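Local atomic coordinates of putative transcriptional regulator (TetR/AcrR family) (Acinetobacter sp., PDB entry 3KNW), a protein that probably binds DNA through an N-terminal helix-turn-helix motif to regulate transcription. Residues L165-A177 with P188-L200. Residues are numbered along the deposited sequence; the frame is centred on the assembly and turned at random.
Sequences LAQVIYQMYLGAA and PLFQALESTKMML
Y173 reaches from helix 162-183 across to helix 187-200 and settles among L189, A192, L193 and T196, a knob in a four-residue hole. Its CB leaves the flank of the helix, and with CG beside the backbone N and anti to the carbonyl carbon (chi1 -82°) the far end of the ring crosses to the partner. Along the ring, CD2 lies against CD2 of L189, 4.1 Å away, and CE1, CE2 and CZ pass the methyl of A192. That methyl sits over one face in a CH-pi contact, CB lying 3.9 Å from the ring centroid and 14° from the ring normal. At the tip, OH of Y173 donates to OG1 of T196 at 2.6 Å, an atom at the ring edge, close to its plane, while CD2 of L193 packs on the same phenol oxygen. OG1 of T196 in turn donates to the carbonyl O of A192 from above its plane, opposite the backbone N of T196, a short relay from the buried phenol to the helix backbone. Segments 165-177 and 188-200 run antiparallel at 160°, their axes 8.5 Å apart at closest approach, in the last helix pair of the all-helical C-terminal domain; L95 of helix 87-100 touches both Y173 and T196. Selenomethionine M172 forms a second knob among A192, S195, T196 and M199. A bend at chi3 brings its CE 3.4 Å from OG1 of T196 and near O of A192; its SE meets CE of selenomethionine M199, whose own selenium reaches CG1 of V168. M172 and A176 also pack on Q171 of the second subunit, and NE2 of that Q171 hydrogen-bonds to O of P188 in this chain, consistent with the dimer interface these helices usually form in TetR regulators. The A176 methyl fits against the P188 carbonyl and CD2 of L189.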
loop_
_atom_site.group_PDB
_atom_site.type_symbol
_atom_site.label_atom_id
_atom_site.label_comp_id
_atom_site.label_asym_id
_atom_site.label_seq_id
_atom_site.Cartn_x
_atom_site.Cartn_y
_atom_site.Cartn_z
ATOM N N LEU A 165 15.094 11.082 -2.666
ATOM C CA LEU A 165 15.443 9.662 -2.708
ATOM C C LEU A 165 14.728 8.946 -1.554
ATOM O O LEU A 165 14.269 7.836 -1.703
ATOM C CB LEU A 165 16.937 9.492 -2.696
ATOM C CG LEU A 165 17.518 8.117 -2.917
ATOM C CD1 LEU A 165 17.054 7.471 -4.212
ATOM C CD2 LEU A 165 19.046 8.250 -2.910
ATOM N N ALA A 166 14.616 9.580 -0.408
ATOM C CA ALA A 166 13.977 8.939 0.703
ATOM C C ALA A 166 12.528 8.630 0.381
ATOM O O ALA A 166 12.004 7.646 0.844
ATOM C CB ALA A 166 14.064 9.795 1.899
ATOM N N GLN A 167 11.878 9.462 -0.441
ATOM C CA GLN A 167 10.483 9.221 -0.831
ATOM C C GLN A 167 10.383 8.068 -1.835
ATOM O O GLN A 167 9.494 7.208 -1.731
ATOM C CB GLN A 167 9.860 10.458 -1.498
ATOM C CG GLN A 167 9.437 11.590 -0.538
ATOM C CD GLN A 167 8.941 12.816 -1.295
ATOM O OE1 GLN A 167 7.763 12.873 -1.767
ATOM N NE2 GLN A 167 9.813 13.795 -1.428
ATOM N N VAL A 168 11.262 8.107 -2.825
ATOM C CA VAL A 168 11.303 7.081 -3.755
ATOM C C VAL A 168 11.488 5.742 -3.057
ATOM O O VAL A 168 10.715 4.789 -3.249
ATOM C CB VAL A 168 12.467 7.254 -4.679
ATOM C CG1 VAL A 168 12.618 5.923 -5.461
ATOM C CG2 VAL A 168 12.222 8.449 -5.562
ATOM N N ILE A 169 12.513 5.672 -2.231
ATOM C CA ILE A 169 12.787 4.424 -1.545
ATOM C C ILE A 169 11.587 4.020 -0.669
ATOM O O ILE A 169 11.056 2.870 -0.782
ATOM C CB ILE A 169 14.056 4.515 -0.723
ATOM C CG1 ILE A 169 15.256 4.570 -1.627
ATOM C CG2 ILE A 169 14.189 3.343 0.205
ATOM C CD1 ILE A 169 16.516 4.898 -0.865
ATOM N N TYR A 170 11.093 4.960 0.129
ATOM C CA TYR A 170 10.001 4.598 1.006
ATOM C C TYR A 170 8.704 4.222 0.232
ATOM O O TYR A 170 7.997 3.302 0.608
ATOM C CB TYR A 170 9.756 5.668 2.053
ATOM C CG TYR A 170 8.780 5.241 3.106
ATOM C CD1 TYR A 170 9.182 4.514 4.203
ATOM C CD2 TYR A 170 7.459 5.591 3.027
ATOM C CE1 TYR A 170 8.273 4.144 5.212
ATOM C CE2 TYR A 170 6.552 5.217 4.035
ATOM C CZ TYR A 170 6.980 4.525 5.127
ATOM O OH TYR A 170 6.079 4.152 6.097
ATOM N N GLN A 171 8.439 4.893 -0.868
ATOM C CA GLN A 171 7.268 4.582 -1.650
ATOM C C GLN A 171 7.382 3.212 -2.266
ATOM O O GLN A 171 6.440 2.476 -2.209
ATOM C CB GLN A 171 7.072 5.600 -2.743
ATOM C CG GLN A 171 6.444 6.872 -2.227
ATOM C CD GLN A 171 6.427 7.985 -3.230
ATOM O OE1 GLN A 171 6.186 9.117 -2.892
ATOM N NE2 GLN A 171 6.684 7.667 -4.453
HETATM N N MSE A 172 8.533 2.870 -2.831
HETATM C CA MSE A 172 8.778 1.561 -3.445
HETATM C C MSE A 172 8.697 0.465 -2.467
HETATM O O MSE A 172 8.125 -0.579 -2.778
HETATM C CB MSE A 172 10.124 1.521 -4.139
HETATM C CG MSE A 172 10.562 0.132 -4.686
HETATM SE SE MSE A 172 12.307 0.372 -5.514
HETATM C CE MSE A 172 13.402 0.355 -3.978
ATOM N N TYR A 173 9.167 0.670 -1.231
ATOM C CA TYR A 173 9.008 -0.410 -0.242
ATOM C C TYR A 173 7.592 -0.631 0.191
ATOM O O TYR A 173 7.163 -1.770 0.295
ATOM C CB TYR A 173 9.928 -0.239 0.960
ATOM C CG TYR A 173 11.308 -0.747 0.641
ATOM C CD1 TYR A 173 12.160 -0.054 -0.236
ATOM C CD2 TYR A 173 11.775 -1.933 1.167
ATOM C CE1 TYR A 173 13.442 -0.488 -0.511
ATOM C CE2 TYR A 173 13.087 -2.373 0.867
ATOM C CZ TYR A 173 13.882 -1.658 0.016
ATOM O OH TYR A 173 15.153 -2.134 -0.282
ATOM N N LEU A 174 6.805 0.421 0.410
ATOM C CA LEU A 174 5.386 0.235 0.723
ATOM C C LEU A 174 4.644 -0.498 -0.393
ATOM O O LEU A 174 3.819 -1.360 -0.145
ATOM C CB LEU A 174 4.726 1.550 0.906
ATOM C CG LEU A 174 5.047 2.307 2.186
ATOM C CD1 LEU A 174 4.472 3.705 2.054
ATOM C CD2 LEU A 174 4.511 1.619 3.378
ATOM N N GLY A 175 4.976 -0.207 -1.635
ATOM C CA GLY A 175 4.265 -0.852 -2.709
ATOM C C GLY A 175 4.680 -2.318 -2.909
ATOM O O GLY A 175 3.816 -3.159 -3.235
ATOM N N ALA A 176 5.993 -2.584 -2.799
ATOM C CA ALA A 176 6.516 -3.918 -2.652
ATOM C C ALA A 176 5.870 -4.680 -1.414
ATOM O O ALA A 176 5.510 -5.843 -1.519
ATOM C CB ALA A 176 8.078 -3.865 -2.505
ATOM N N ALA A 177 5.728 -4.045 -0.260
ATOM C CA ALA A 177 5.042 -4.738 0.924
ATOM C C ALA A 177 3.588 -5.082 0.573
ATOM O O ALA A 177 3.144 -6.174 0.819
ATOM C CB ALA A 177 5.069 -3.911 2.154
ATOM N N PRO A 188 8.495 -9.455 -4.296
ATOM C CA PRO A 188 8.597 -7.991 -4.630
ATOM C C PRO A 188 9.519 -7.182 -3.742
ATOM O O PRO A 188 10.157 -6.238 -4.218
ATOM C CB PRO A 188 7.146 -7.519 -4.518
ATOM C CG PRO A 188 6.331 -8.702 -4.837
ATOM C CD PRO A 188 7.093 -9.927 -4.326
ATOM N N LEU A 189 9.584 -7.553 -2.468
ATOM C CA LEU A 189 10.431 -6.902 -1.444
ATOM C C LEU A 189 11.873 -7.288 -1.650
ATOM O O LEU A 189 12.742 -6.453 -1.572
ATOM C CB LEU A 189 10.045 -7.320 -0.010
ATOM C CG LEU A 189 8.874 -6.575 0.587
ATOM C CD1 LEU A 189 8.150 -7.269 1.762
ATOM C CD2 LEU A 189 9.329 -5.181 1.002
ATOM N N PHE A 190 12.119 -8.544 -2.000
ATOM C CA PHE A 190 13.438 -8.934 -2.419
ATOM C C PHE A 190 13.948 -8.138 -3.601
ATOM O O PHE A 190 15.155 -7.805 -3.659
ATOM C CB PHE A 190 13.518 -10.433 -2.730
ATOM C CG PHE A 190 13.054 -11.348 -1.582
ATOM C CD1 PHE A 190 13.223 -10.991 -0.256
ATOM C CD2 PHE A 190 12.514 -12.595 -1.863
ATOM C CE1 PHE A 190 12.827 -11.814 0.746
ATOM C CE2 PHE A 190 12.094 -13.434 -0.857
ATOM C CZ PHE A 190 12.254 -13.073 0.448
ATOM N N GLN A 191 13.083 -7.830 -4.559
ATOM C CA GLN A 191 13.567 -7.074 -5.737
ATOM C C GLN A 191 13.852 -5.610 -5.298
ATOM O O GLN A 191 14.908 -5.095 -5.615
ATOM C CB GLN A 191 12.589 -7.155 -6.918
ATOM C CG GLN A 191 13.019 -6.365 -8.212
ATOM C CD GLN A 191 14.492 -6.603 -8.608
ATOM O OE1 GLN A 191 14.927 -7.749 -8.881
ATOM N NE2 GLN A 191 15.272 -5.526 -8.590
ATOM N N ALA A 192 12.959 -4.984 -4.525
ATOM C CA ALA A 192 13.186 -3.657 -3.944
ATOM C C ALA A 192 14.585 -3.537 -3.303
ATOM O O ALA A 192 15.277 -2.524 -3.476
ATOM C CB ALA A 192 12.149 -3.387 -2.837
ATOM N N LEU A 193 14.949 -4.559 -2.517
ATOM C CA LEU A 193 16.299 -4.656 -1.945
ATOM C C LEU A 193 17.381 -4.549 -2.999
ATOM O O LEU A 193 18.302 -3.770 -2.881
ATOM C CB LEU A 193 16.487 -5.956 -1.136
ATOM C CG LEU A 193 15.981 -5.881 0.322
ATOM C CD1 LEU A 193 16.029 -7.256 1.022
ATOM C CD2 LEU A 193 16.797 -4.829 1.140
ATOM N N GLU A 194 17.240 -5.318 -4.057
ATOM C CA GLU A 194 18.289 -5.366 -5.080
ATOM C C GLU A 194 18.300 -4.034 -5.824
ATOM O O GLU A 194 19.330 -3.491 -6.114
ATOM C CB GLU A 194 18.126 -6.601 -6.003
ATOM C CG GLU A 194 19.387 -6.932 -6.816
ATOM C CD GLU A 194 20.663 -7.213 -5.955
ATOM O OE1 GLU A 194 21.805 -7.029 -6.475
ATOM O OE2 GLU A 194 20.513 -7.636 -4.771
ATOM N N SER A 195 17.127 -3.466 -6.038
ATOM C CA SER A 195 16.999 -2.170 -6.650
ATOM C C SER A 195 17.512 -0.971 -5.842
ATOM O O SER A 195 18.078 -0.052 -6.433
ATOM C CB SER A 195 15.543 -1.969 -7.061
ATOM O OG SER A 195 15.407 -2.539 -8.360
ATOM N N THR A 196 17.319 -0.975 -4.527
ATOM C CA THR A 196 17.839 0.067 -3.681
ATOM C C THR A 196 19.394 0.220 -3.830
ATOM O O THR A 196 19.939 1.315 -3.616
ATOM C CB THR A 196 17.508 -0.196 -2.185
ATOM O OG1 THR A 196 16.100 -0.412 -2.021
ATOM C CG2 THR A 196 17.964 0.990 -1.295
ATOM N N LYS A 197 20.088 -0.854 -4.244
ATOM C CA LYS A 197 21.524 -0.793 -4.439
ATOM C C LYS A 197 21.912 -0.018 -5.711
ATOM O O LYS A 197 22.747 0.874 -5.637
ATOM C CB LYS A 197 22.151 -2.197 -4.448
ATOM C CG LYS A 197 22.053 -2.957 -3.104
ATOM C CD LYS A 197 23.042 -4.147 -3.106
ATOM C CE LYS A 197 22.535 -5.338 -2.317
ATOM N NZ LYS A 197 23.322 -6.619 -2.622
HETATM N N MSE A 198 21.361 -0.356 -6.868
HETATM C CA MSE A 198 21.465 0.537 -8.035
HETATM C C MSE A 198 21.238 2.012 -7.660
HETATM O O MSE A 198 22.038 2.880 -7.963
HETATM C CB MSE A 198 20.416 0.167 -9.117
HETATM C CG MSE A 198 20.191 -1.350 -9.364
HETATM SE SE MSE A 198 19.384 -1.837 -11.128
HETATM C CE MSE A 198 20.511 -3.391 -11.550
HETATM N N MSE A 199 20.141 2.302 -6.987
HETATM C CA MSE A 199 19.795 3.682 -6.705
HETATM C C MSE A 199 20.838 4.393 -5.813
HETATM O O MSE A 199 21.061 5.566 -5.972
HETATM C CB MSE A 199 18.424 3.751 -6.041
HETATM C CG MSE A 199 17.322 3.237 -6.926
HETATM SE SE MSE A 199 15.599 3.391 -6.120
HETATM C CE MSE A 199 14.629 2.770 -7.635
ATOM N N LEU A 200 21.481 3.701 -4.888
ATOM C CA LEU A 200 22.503 4.364 -4.056
ATOM C C LEU A 200 23.825 4.624 -4.805
ATOM O O LEU A 200 24.507 5.630 -4.534
ATOM C CB LEU A 200 22.730 3.614 -2.739
ATOM C CG LEU A 200 21.456 3.479 -1.889
ATOM C CD1 LEU A 200 21.705 2.636 -0.633
ATOM C CD2 LEU A 200 20.979 4.871 -1.444
#